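PDB 5MP7: ribose-phosphate pyrophosphokinase from Mycobacterium smegmatis, which probably transfers the pyrophosphoryl group of ATP to the 1-hydroxyl of ribose 5-phosphate, making PRPP with the help of magnesium. Local coordinates for residues A[131-137]-A[149-155]; A[156-160]-A[187-192]; A[278-284]-A[295-301]. All blocks are in the same frame, centred on the assembly; numbering follows the deposited sequence.

In the fold
Interactions 1 and 3 each pair the last strand of one of the chain's two sheets with its inner neighbour, both in parallel register, and both are held chiefly by backbone hydrogen bonds. Interaction 2 is smaller, burying 346 Å² against 659 and 671 Å², and joins two helices mainly through side chains, around a buried indole with exposed polar residues at its margin. Helix 156-167 follows strand 150-153 directly, so interaction 2 continues the chain from interaction 1. That helix also packs on interaction 3, Leu159 CD2 lying 3.8 Å from Ile280 CG2. Interactions 1 and 3 meet where Ile301 CD1 approaches Val135 CG1 at 4.0 Å, a touch between strand 131-135 and the turn after strand 296-299.

Interaction 1: A[131-137]-A[149-155]; sequences RIVSVDL and PVDHMRA
Leu137 packs over one face of the His152 ring at the edge of the five-stranded parallel sheet, where strand 150-153 is the outermost strand within the chain and strand 131-135 its neighbour. The strand axes approach to 4.7 Å, and five backbone hydrogen bonds join 131-137 to 149-155, among them Met153 N to Ser134 O at 2.8 Å.

Leu137 CD1 sits over the centre of the imidazole, 3.8 Å from the centroid of His152 and 10° off the ring normal, a CH-pi contact. The opposite face of the same ring carries the Arg154 guanidinium, offset toward the rim, while Asp136 N lies in the ring plane at its edge. The imidazole is thus flanked on both faces; Arg154 itself reaches on to a salt bridge with Asp140. With CG anti to the backbone N (chi1 176°), His152 swings its ring toward the turn at Asp136 and Leu137, just before His138, a predicted magnesium ligand.

On the other face of the sheet, Val133 CG1 meets Met153 CG at 4.4 Å, and Thr308 of helix 302-314 touches both side chains. Beyond the strands, Asp136 OD1 meets the aliphatic Arg154 CG at 3.4 Å. Asp136 OD2 also has Thr259 OG1 as a partner, and receives Ala155 N at 2.9 Å on its syn side, 34° out of the carboxylate plane.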
loop_
_atom_site.group_PDB
_atom_site.type_symbol
_atom_site.label_atom_id
_atom_site.label_comp_id
_atom_site.label_asym_id
_atom_site.label_seq_id
_atom_site.Cartn_x
_atom_site.Cartn_y
_atom_site.Cartn_z
ATOM N N ARG A 131 -49.978 42.687 12.287
ATOM C CA ARG A 131 -50.814 42.382 13.425
ATOM C C ARG A 131 -50.366 41.045 14.019
ATOM O O ARG A 131 -49.824 40.210 13.314
ATOM C CB ARG A 131 -52.232 42.283 12.952
ATOM C CG ARG A 131 -53.229 41.942 14.037
ATOM C CD ARG A 131 -54.629 41.768 13.525
ATOM N NE ARG A 131 -55.202 43.068 13.177
ATOM C CZ ARG A 131 -55.130 43.665 11.991
ATOM N NH1 ARG A 131 -54.539 43.076 10.949
ATOM N NH2 ARG A 131 -55.711 44.862 11.835
ATOM N N ILE A 132 -50.532 40.884 15.323
ATOM C CA ILE A 132 -50.283 39.633 16.017
ATOM C C ILE A 132 -51.568 39.224 16.750
ATOM O O ILE A 132 -52.215 40.037 17.386
ATOM C CB ILE A 132 -49.154 39.777 17.019
ATOM C CG1 ILE A 132 -47.849 39.958 16.293
ATOM C CG2 ILE A 132 -49.041 38.546 17.891
ATOM C CD1 ILE A 132 -46.692 40.270 17.226
ATOM N N VAL A 133 -51.933 37.957 16.634
ATOM C CA VAL A 133 -53.060 37.380 17.355
ATOM C C VAL A 133 -52.504 36.234 18.200
ATOM O O VAL A 133 -51.797 35.351 17.690
ATOM C CB VAL A 133 -54.062 36.783 16.411
ATOM C CG1 VAL A 133 -55.126 36.027 17.166
ATOM C CG2 VAL A 133 -54.693 37.879 15.575
ATOM N N SER A 134 -52.826 36.241 19.489
ATOM C CA SER A 134 -52.351 35.209 20.397
ATOM C C SER A 134 -53.405 34.857 21.415
ATOM O O SER A 134 -54.380 35.591 21.603
ATOM C CB SER A 134 -51.082 35.707 21.053
ATOM O OG SER A 134 -50.272 34.634 21.481
ATOM N N VAL A 135 -53.223 33.729 22.084
ATOM C CA VAL A 135 -54.187 33.286 23.072
ATOM C C VAL A 135 -53.487 33.207 24.407
ATOM O O VAL A 135 -52.479 32.516 24.520
ATOM C CB VAL A 135 -54.761 31.889 22.731
ATOM C CG1 VAL A 135 -55.846 31.483 23.739
ATOM C CG2 VAL A 135 -55.328 31.867 21.310
ATOM N N ASP A 136 -54.075 33.830 25.424
ATOM C CA ASP A 136 -53.609 33.740 26.806
ATOM C C ASP A 136 -52.098 33.874 27.004
ATOM O O ASP A 136 -51.382 32.946 27.433
ATOM C CB ASP A 136 -54.176 32.506 27.523
ATOM C CG ASP A 136 -55.670 32.669 27.902
ATOM O OD1 ASP A 136 -56.095 33.760 28.386
ATOM O OD2 ASP A 136 -56.448 31.708 27.695
ATOM N N LEU A 137 -51.627 35.067 26.668
ATOM C CA LEU A 137 -50.266 35.466 26.937
ATOM C C LEU A 137 -49.895 35.259 28.408
ATOM O O LEU A 137 -50.710 35.438 29.304
ATOM C CB LEU A 137 -50.074 36.919 26.540
ATOM C CG LEU A 137 -50.332 37.201 25.073
ATOM C CD1 LEU A 137 -50.517 38.681 24.838
ATOM C CD2 LEU A 137 -49.208 36.644 24.222
ATOM N N PRO A 149 -51.474 46.642 16.167
ATOM C CA PRO A 149 -52.557 45.896 16.810
ATOM C C PRO A 149 -52.133 44.480 17.293
ATOM O O PRO A 149 -51.456 43.748 16.571
ATOM C CB PRO A 149 -53.628 45.783 15.708
ATOM C CG PRO A 149 -53.260 46.801 14.673
ATOM C CD PRO A 149 -51.781 46.988 14.762
ATOM N N VAL A 150 -52.523 44.133 18.509
ATOM C CA VAL A 150 -52.319 42.793 19.054
ATOM C C VAL A 150 -53.624 42.327 19.657
ATOM O O VAL A 150 -54.020 42.822 20.681
ATOM C CB VAL A 150 -51.270 42.770 20.173
ATOM C CG1 VAL A 150 -51.168 41.375 20.794
ATOM C CG2 VAL A 150 -49.933 43.206 19.631
ATOM N N ASP A 151 -54.291 41.384 19.022
ATOM C CA ASP A 151 -55.548 40.820 19.561
ATOM C C ASP A 151 -55.223 39.703 20.538
ATOM O O ASP A 151 -54.697 38.658 20.145
ATOM C CB ASP A 151 -56.475 40.372 18.416
ATOM C CG ASP A 151 -57.300 41.551 17.826
ATOM O OD1 ASP A 151 -58.273 41.975 18.485
ATOM O OD2 ASP A 151 -56.988 42.062 16.720
ATOM N N HIS A 152 -55.465 39.948 21.820
ATOM C CA HIS A 152 -55.117 39.003 22.881
ATOM C C HIS A 152 -56.365 38.253 23.275
ATOM O O HIS A 152 -57.159 38.738 24.050
ATOM C CB HIS A 152 -54.542 39.742 24.087
ATOM C CG HIS A 152 -54.228 38.868 25.271
ATOM N ND1 HIS A 152 -53.881 39.394 26.491
ATOM C CD2 HIS A 152 -54.221 37.521 25.432
ATOM C CE1 HIS A 152 -53.668 38.417 27.354
ATOM N NE2 HIS A 152 -53.876 37.271 26.740
ATOM N N MET A 153 -56.509 37.051 22.755
ATOM C CA MET A 153 -57.717 36.245 22.967
ATOM C C MET A 153 -57.623 35.450 24.246
ATOM O O MET A 153 -56.555 34.983 24.649
ATOM C CB MET A 153 -57.937 35.320 21.764
ATOM C CG MET A 153 -58.082 36.053 20.434
ATOM S SD MET A 153 -59.400 37.310 20.444
ATOM C CE MET A 153 -58.669 38.861 20.965
ATOM N N ARG A 154 -58.760 35.303 24.896
ATOM C CA ARG A 154 -58.816 34.606 26.158
ATOM C C ARG A 154 -59.624 33.340 26.057
ATOM O O ARG A 154 -60.686 33.345 25.496
ATOM C CB ARG A 154 -59.430 35.516 27.219
ATOM C CG ARG A 154 -58.420 36.251 28.066
ATOM C CD ARG A 154 -58.031 37.563 27.453
ATOM N NE ARG A 154 -57.365 38.396 28.457
ATOM C CZ ARG A 154 -56.998 39.660 28.257
ATOM N NH1 ARG A 154 -57.257 40.278 27.083
ATOM N NH2 ARG A 154 -56.373 40.304 29.238
ATOM N N ALA A 155 -59.130 32.268 26.662
ATOM C CA ALA A 155 -59.837 30.989 26.720
ATOM C C ALA A 155 -60.674 30.829 28.002
ATOM O O ALA A 155 -61.292 29.797 28.210
ATOM C CB ALA A 155 -58.821 29.855 26.624
#

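Interaction 2: A[156-160]-A[187-192]; sequences QKLLT and KWADSL
Gln156 reaches across to Trp188 and Lys187 with a fully extended side chain. From CB the chain leaves with CG anti to the backbone N (chi1 -174°), a direction that carries it past the indole. CG is the first atom to touch, 3.6 Å from Trp188 NE1. CD follows, 3.8 Å from Trp188 CD1, so the pyrrole part of the indole is met by two successive atoms. The side chains of Gln156 and Trp188 run past one another in opposite senses, and the amide plane is tilted only 17° from that of the indole. At the tip both branches touch Lys187 CB, NE2 the closer of the two at 3.7 Å and OE1 slightly farther off; NE2 also comes within 3.3 Å of Lys187 O and approaches Ser191 CB.

Helices 156-167 and 182-191 are successive helices of the alpha/beta, phosphoribosyltransferase-like fold, joined through strand 172-176 of the seven-stranded mixed sheet. Their short segments cross at -55° with axes 10.5 Å apart. The wide separation is bridged by the large indole, and Leu192 packs on Val174 of the connecting strand.

Thr160, one turn beyond Gln156, places CG2 over one face of Trp188, 4.0 Å from the centroid of the six-membered ring. Its hydroxyl is turned back to its own helix, where OG1 donates to Gln156 O at 2.8 Å, joining Thr160 N on that carbonyl; the methyl is thereby directed at the indole. Leu159 meets the far end of the same ring system, its CB 3.8 Å from Trp188 CH2.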
loop_
_atom_site.group_PDB
_atom_site.type_symbol
_atom_site.label_atom_id
_atom_site.label_comp_id
_atom_site.label_asym_id
_atom_site.label_seq_id
_atom_site.Cartn_x
_atom_site.Cartn_y
_atom_site.Cartn_z
ATOM N N GLN A 156 -60.637 31.831 28.876
ATOM C CA GLN A 156 -61.304 31.777 30.153
ATOM C C GLN A 156 -62.780 31.383 30.068
ATOM O O GLN A 156 -63.202 30.511 30.799
ATOM C CB GLN A 156 -61.201 33.120 30.843
ATOM C CG GLN A 156 -61.752 33.106 32.242
ATOM C CD GLN A 156 -61.635 34.457 32.895
ATOM O OE1 GLN A 156 -60.827 35.325 32.502
ATOM N NE2 GLN A 156 -62.462 34.658 33.889
ATOM N N LYS A 157 -63.551 32.059 29.229
ATOM C CA LYS A 157 -64.952 31.726 29.046
ATOM C C LYS A 157 -65.128 30.273 28.609
ATOM O O LYS A 157 -66.023 29.598 29.080
ATOM C CB LYS A 157 -65.628 32.647 28.038
ATOM C CG LYS A 157 -65.981 34.017 28.601
ATOM C CD LYS A 157 -67.108 34.659 27.793
ATOM C CE LYS A 157 -67.630 35.934 28.437
ATOM N NZ LYS A 157 -66.878 37.125 27.966
ATOM N N LEU A 158 -64.274 29.810 27.710
ATOM C CA LEU A 158 -64.320 28.454 27.229
ATOM C C LEU A 158 -64.035 27.440 28.354
ATOM O O LEU A 158 -64.765 26.456 28.498
ATOM C CB LEU A 158 -63.327 28.275 26.063
ATOM C CG LEU A 158 -63.074 26.873 25.489
ATOM C CD1 LEU A 158 -64.274 26.384 24.663
ATOM C CD2 LEU A 158 -61.809 26.915 24.640
ATOM N N LEU A 159 -62.981 27.660 29.119
ATOM C CA LEU A 159 -62.613 26.739 30.185
ATOM C C LEU A 159 -63.593 26.780 31.370
ATOM O O LEU A 159 -63.945 25.735 31.883
ATOM C CB LEU A 159 -61.195 26.973 30.652
ATOM C CG LEU A 159 -60.081 26.695 29.622
ATOM C CD1 LEU A 159 -58.799 27.471 29.941
ATOM C CD2 LEU A 159 -59.735 25.227 29.567
ATOM N N THR A 160 -64.064 27.957 31.772
ATOM C CA THR A 160 -64.984 28.068 32.910
ATOM C C THR A 160 -66.363 27.640 32.521
ATOM O O THR A 160 -67.076 27.128 33.342
ATOM C CB THR A 160 -65.040 29.497 33.550
ATOM O OG1 THR A 160 -65.391 30.482 32.581
ATOM C CG2 THR A 160 -63.677 29.862 34.140
ATOM N N LYS A 187 -60.172 36.365 38.600
ATOM C CA LYS A 187 -61.125 36.477 37.473
ATOM C C LYS A 187 -61.971 35.205 37.281
ATOM O O LYS A 187 -63.154 35.279 37.016
ATOM C CB LYS A 187 -60.404 36.803 36.150
ATOM C CG LYS A 187 -59.776 38.202 36.062
ATOM C CD LYS A 187 -59.340 38.586 34.634
ATOM C CE LYS A 187 -60.302 39.321 33.749
ATOM N NZ LYS A 187 -61.240 40.268 34.379
ATOM N N TRP A 188 -61.356 34.049 37.447
ATOM C CA TRP A 188 -62.064 32.789 37.319
ATOM C C TRP A 188 -63.090 32.626 38.421
ATOM O O TRP A 188 -64.183 32.137 38.189
ATOM C CB TRP A 188 -61.081 31.613 37.378
ATOM C CG TRP A 188 -60.373 31.375 36.117
ATOM C CD1 TRP A 188 -59.759 32.290 35.354
ATOM C CD2 TRP A 188 -60.164 30.123 35.498
ATOM N NE1 TRP A 188 -59.177 31.693 34.270
ATOM C CE2 TRP A 188 -59.416 30.350 34.342
ATOM C CE3 TRP A 188 -60.553 28.825 35.806
ATOM C CZ2 TRP A 188 -59.045 29.325 33.476
ATOM C CZ3 TRP A 188 -60.208 27.806 34.947
ATOM C CH2 TRP A 188 -59.455 28.060 33.795
ATOM N N ALA A 189 -62.702 32.956 39.644
ATOM C CA ALA A 189 -63.607 32.826 40.793
ATOM C C ALA A 189 -64.855 33.663 40.570
ATOM O O ALA A 189 -65.955 33.216 40.887
ATOM C CB ALA A 189 -62.917 33.231 42.064
ATOM N N ASP A 190 -64.695 34.849 39.989
ATOM C CA ASP A 190 -65.844 35.707 39.625
ATOM C C ASP A 190 -66.739 35.030 38.562
ATOM O O ASP A 190 -67.953 34.985 38.701
ATOM C CB ASP A 190 -65.386 37.107 39.141
ATOM C CG ASP A 190 -64.834 38.009 40.279
ATOM O OD1 ASP A 190 -65.206 37.798 41.450
ATOM O OD2 ASP A 190 -64.036 38.949 40.022
ATOM N N SER A 191 -66.115 34.464 37.530
ATOM C CA SER A 191 -66.815 33.728 36.449
ATOM C C SER A 191 -67.570 32.495 36.949
ATOM O O SER A 191 -68.570 32.114 36.358
ATOM C CB SER A 191 -65.812 33.232 35.409
ATOM O OG SER A 191 -65.005 32.222 36.010
ATOM N N LEU A 192 -67.058 31.858 38.006
ATOM C CA LEU A 192 -67.682 30.662 38.586
ATOM C C LEU A 192 -68.736 30.949 39.668
ATOM O O LEU A 192 -69.096 30.038 40.427
ATOM C CB LEU A 192 -66.581 29.748 39.155
ATOM C CG LEU A 192 -65.614 29.244 38.086
ATOM C CD1 LEU A 192 -64.443 28.513 38.707
ATOM C CD2 LEU A 192 -66.342 28.315 37.118
#

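Interaction 3: A[278-284]-A[295-301]; sequences EVIVTNT and QLTVLSI
Val281 and Leu296 pack closely where strand 278-282 runs beside strand 296-299; the first strand is largely buried, whereas the second, outermost in the sheet within this chain, is partly exposed. The strands are parallel, their axes 4.6 Å apart, and bonds such as Val281 N to Thr297 O are nearly straight at 172°.

The close packing is centred on Val279 and Val281, which are buried. Leu296 CD1 touches Val279 CG1 and Val281 CG2, both at 3.9 Å, the Leu296 and Val281 side chains crossing at about a right angle. Val281 also meets Val298 CG2 with that same CG2 branch. On the other face, the buried Ile280 sets CG2 3.9 Å from Leu299 CD1, and Leu159, Tyr162 and Ile163 of helix 156-167 cover Ile280.

The partner strand is less enclosed: Leu296, Thr297, Val298 and Leu299 are all partly exposed. At the N-terminal end the contact turns polar. Thr297 OG1 donates to the anti lone pair of Glu278 OE2 at 2.8 Å. The extended Glu278 chain, with CG anti to the backbone N (chi1 -158°), brings its carboxylate alongside Thr297; Tyr162 OH also bonds to OE2 and Tyr167 OH to OE1, so three hydroxyls bond to the carboxylate, two of them at OE2.

At the opposite end the strands give way to a turn whose amide is gripped by a buried side chain. Asn283 OD1 accepts Ile301 N at 2.8 Å and 170°, while Ser300 OG caps Ala302 N at the start of helix 302-314; Ser300 OG and Asn283 ND2 both bond to Gln26 OE1. This is the edge of the parallel run of the mixed sheet in the phosphoribosyltransferase-like fold of PRPP synthases.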
loop_
_atom_site.group_PDB
_atom_site.type_symbol
_atom_site.label_atom_id
_atom_site.label_comp_id
_atom_site.label_asym_id
_atom_site.label_seq_id
_atom_site.Cartn_x
_atom_site.Cartn_y
_atom_site.Cartn_z
ATOM N N GLU A 278 -59.421 15.581 36.936
ATOM C CA GLU A 278 -59.472 16.017 35.549
ATOM C C GLU A 278 -58.367 17.038 35.243
ATOM O O GLU A 278 -57.983 17.805 36.122
ATOM C CB GLU A 278 -60.836 16.597 35.220
ATOM C CG GLU A 278 -61.099 16.560 33.733
ATOM C CD GLU A 278 -62.510 16.944 33.321
ATOM O OE1 GLU A 278 -63.400 17.150 34.198
ATOM O OE2 GLU A 278 -62.752 16.978 32.088
ATOM N N VAL A 279 -57.839 16.998 34.019
ATOM C CA VAL A 279 -56.895 17.980 33.530
ATOM C C VAL A 279 -57.460 18.511 32.217
ATOM O O VAL A 279 -57.703 17.750 31.325
ATOM C CB VAL A 279 -55.534 17.383 33.304
ATOM C CG1 VAL A 279 -54.575 18.465 32.850
ATOM C CG2 VAL A 279 -55.000 16.747 34.556
ATOM N N ILE A 280 -57.753 19.796 32.140
ATOM C CA ILE A 280 -58.413 20.389 31.002
ATOM C C ILE A 280 -57.468 21.371 30.339
ATOM O O ILE A 280 -56.925 22.257 31.001
ATOM C CB ILE A 280 -59.643 21.141 31.441
ATOM C CG1 ILE A 280 -60.511 20.235 32.283
ATOM C CG2 ILE A 280 -60.459 21.595 30.233
ATOM C CD1 ILE A 280 -61.506 20.963 33.146
ATOM N N VAL A 281 -57.236 21.173 29.044
ATOM C CA VAL A 281 -56.378 22.026 28.225
ATOM C C VAL A 281 -57.035 22.316 26.894
ATOM O O VAL A 281 -58.054 21.724 26.575
ATOM C CB VAL A 281 -54.986 21.437 27.936
ATOM C CG1 VAL A 281 -54.232 21.195 29.208
ATOM C CG2 VAL A 281 -55.091 20.161 27.163
ATOM N N THR A 282 -56.517 23.306 26.178
ATOM C CA THR A 282 -56.966 23.600 24.820
ATOM C C THR A 282 -55.957 23.026 23.889
ATOM O O THR A 282 -54.893 22.567 24.303
ATOM C CB THR A 282 -57.118 25.115 24.508
ATOM O OG1 THR A 282 -55.809 25.723 24.384
ATOM C CG2 THR A 282 -57.905 25.790 25.587
ATOM N N ASN A 283 -56.249 23.125 22.610
ATOM C CA ASN A 283 -55.318 22.619 21.598
ATOM C C ASN A 283 -54.487 23.713 20.906
ATOM O O ASN A 283 -54.321 23.685 19.688
ATOM C CB ASN A 283 -56.073 21.726 20.585
ATOM C CG ASN A 283 -56.997 22.509 19.694
ATOM O OD1 ASN A 283 -57.520 23.553 20.074
ATOM N ND2 ASN A 283 -57.213 22.009 18.520
ATOM N N THR A 284 -54.014 24.697 21.660
ATOM C CA THR A 284 -53.149 25.724 21.087
ATOM C C THR A 284 -51.865 25.089 20.617
ATOM O O THR A 284 -51.264 25.571 19.696
ATOM C CB THR A 284 -52.796 26.831 22.101
ATOM O OG1 THR A 284 -52.472 26.251 23.360
ATOM C CG2 THR A 284 -53.945 27.827 22.266
ATOM N N GLN A 295 -57.379 11.206 32.324
ATOM C CA GLN A 295 -57.956 12.398 32.942
ATOM C C GLN A 295 -57.919 13.639 32.043
ATOM O O GLN A 295 -58.584 14.617 32.349
ATOM C CB GLN A 295 -57.219 12.745 34.222
ATOM C CG GLN A 295 -57.339 11.696 35.313
ATOM C CD GLN A 295 -56.300 10.582 35.165
ATOM O OE1 GLN A 295 -55.921 10.205 34.062
ATOM N NE2 GLN A 295 -55.819 10.057 36.282
ATOM N N LEU A 296 -57.160 13.587 30.950
ATOM C CA LEU A 296 -57.000 14.689 30.029
ATOM C C LEU A 296 -58.186 14.953 29.113
ATOM O O LEU A 296 -58.651 14.088 28.426
ATOM C CB LEU A 296 -55.757 14.464 29.162
ATOM C CG LEU A 296 -55.362 15.703 28.378
ATOM C CD1 LEU A 296 -54.924 16.845 29.283
ATOM C CD2 LEU A 296 -54.233 15.340 27.426
ATOM N N THR A 297 -58.631 16.185 29.100
ATOM C CA THR A 297 -59.685 16.657 28.214
ATOM C C THR A 297 -59.154 17.814 27.400
ATOM O O THR A 297 -58.516 18.694 27.945
ATOM C CB THR A 297 -60.853 17.170 29.032
ATOM O OG1 THR A 297 -61.343 16.080 29.834
ATOM C CG2 THR A 297 -61.953 17.727 28.141
ATOM N N VAL A 298 -59.368 17.783 26.090
ATOM C CA VAL A 298 -58.866 18.817 25.194
ATOM C C VAL A 298 -60.010 19.522 24.553
ATOM O O VAL A 298 -60.845 18.884 23.922
ATOM C CB VAL A 298 -57.945 18.238 24.108
ATOM C CG1 VAL A 298 -57.398 19.334 23.229
ATOM C CG2 VAL A 298 -56.778 17.514 24.776
ATOM N N LEU A 299 -60.062 20.835 24.722
ATOM C CA LEU A 299 -61.124 21.630 24.082
ATOM C C LEU A 299 -60.523 22.355 22.916
ATOM O O LEU A 299 -59.340 22.686 22.948
ATOM C CB LEU A 299 -61.727 22.616 25.048
ATOM C CG LEU A 299 -62.215 22.014 26.369
ATOM C CD1 LEU A 299 -62.584 23.152 27.308
ATOM C CD2 LEU A 299 -63.413 21.064 26.190
ATOM N N SER A 300 -61.302 22.571 21.867
ATOM C CA SER A 300 -60.774 23.196 20.686
ATOM C C SER A 300 -60.743 24.714 20.823
ATOM O O SER A 300 -61.727 25.297 21.209
ATOM C CB SER A 300 -61.609 22.847 19.452
ATOM O OG SER A 300 -60.906 23.282 18.275
ATOM N N ILE A 301 -59.628 25.319 20.451
ATOM C CA ILE A 301 -59.516 26.764 20.329
ATOM C C ILE A 301 -59.924 27.273 18.921
ATOM O O ILE A 301 -59.919 28.467 18.682
ATOM C CB ILE A 301 -58.069 27.213 20.683
ATOM C CG1 ILE A 301 -58.084 28.614 21.257
ATOM C CG2 ILE A 301 -57.090 27.114 19.515
ATOM C CD1 ILE A 301 -58.399 28.611 22.738
#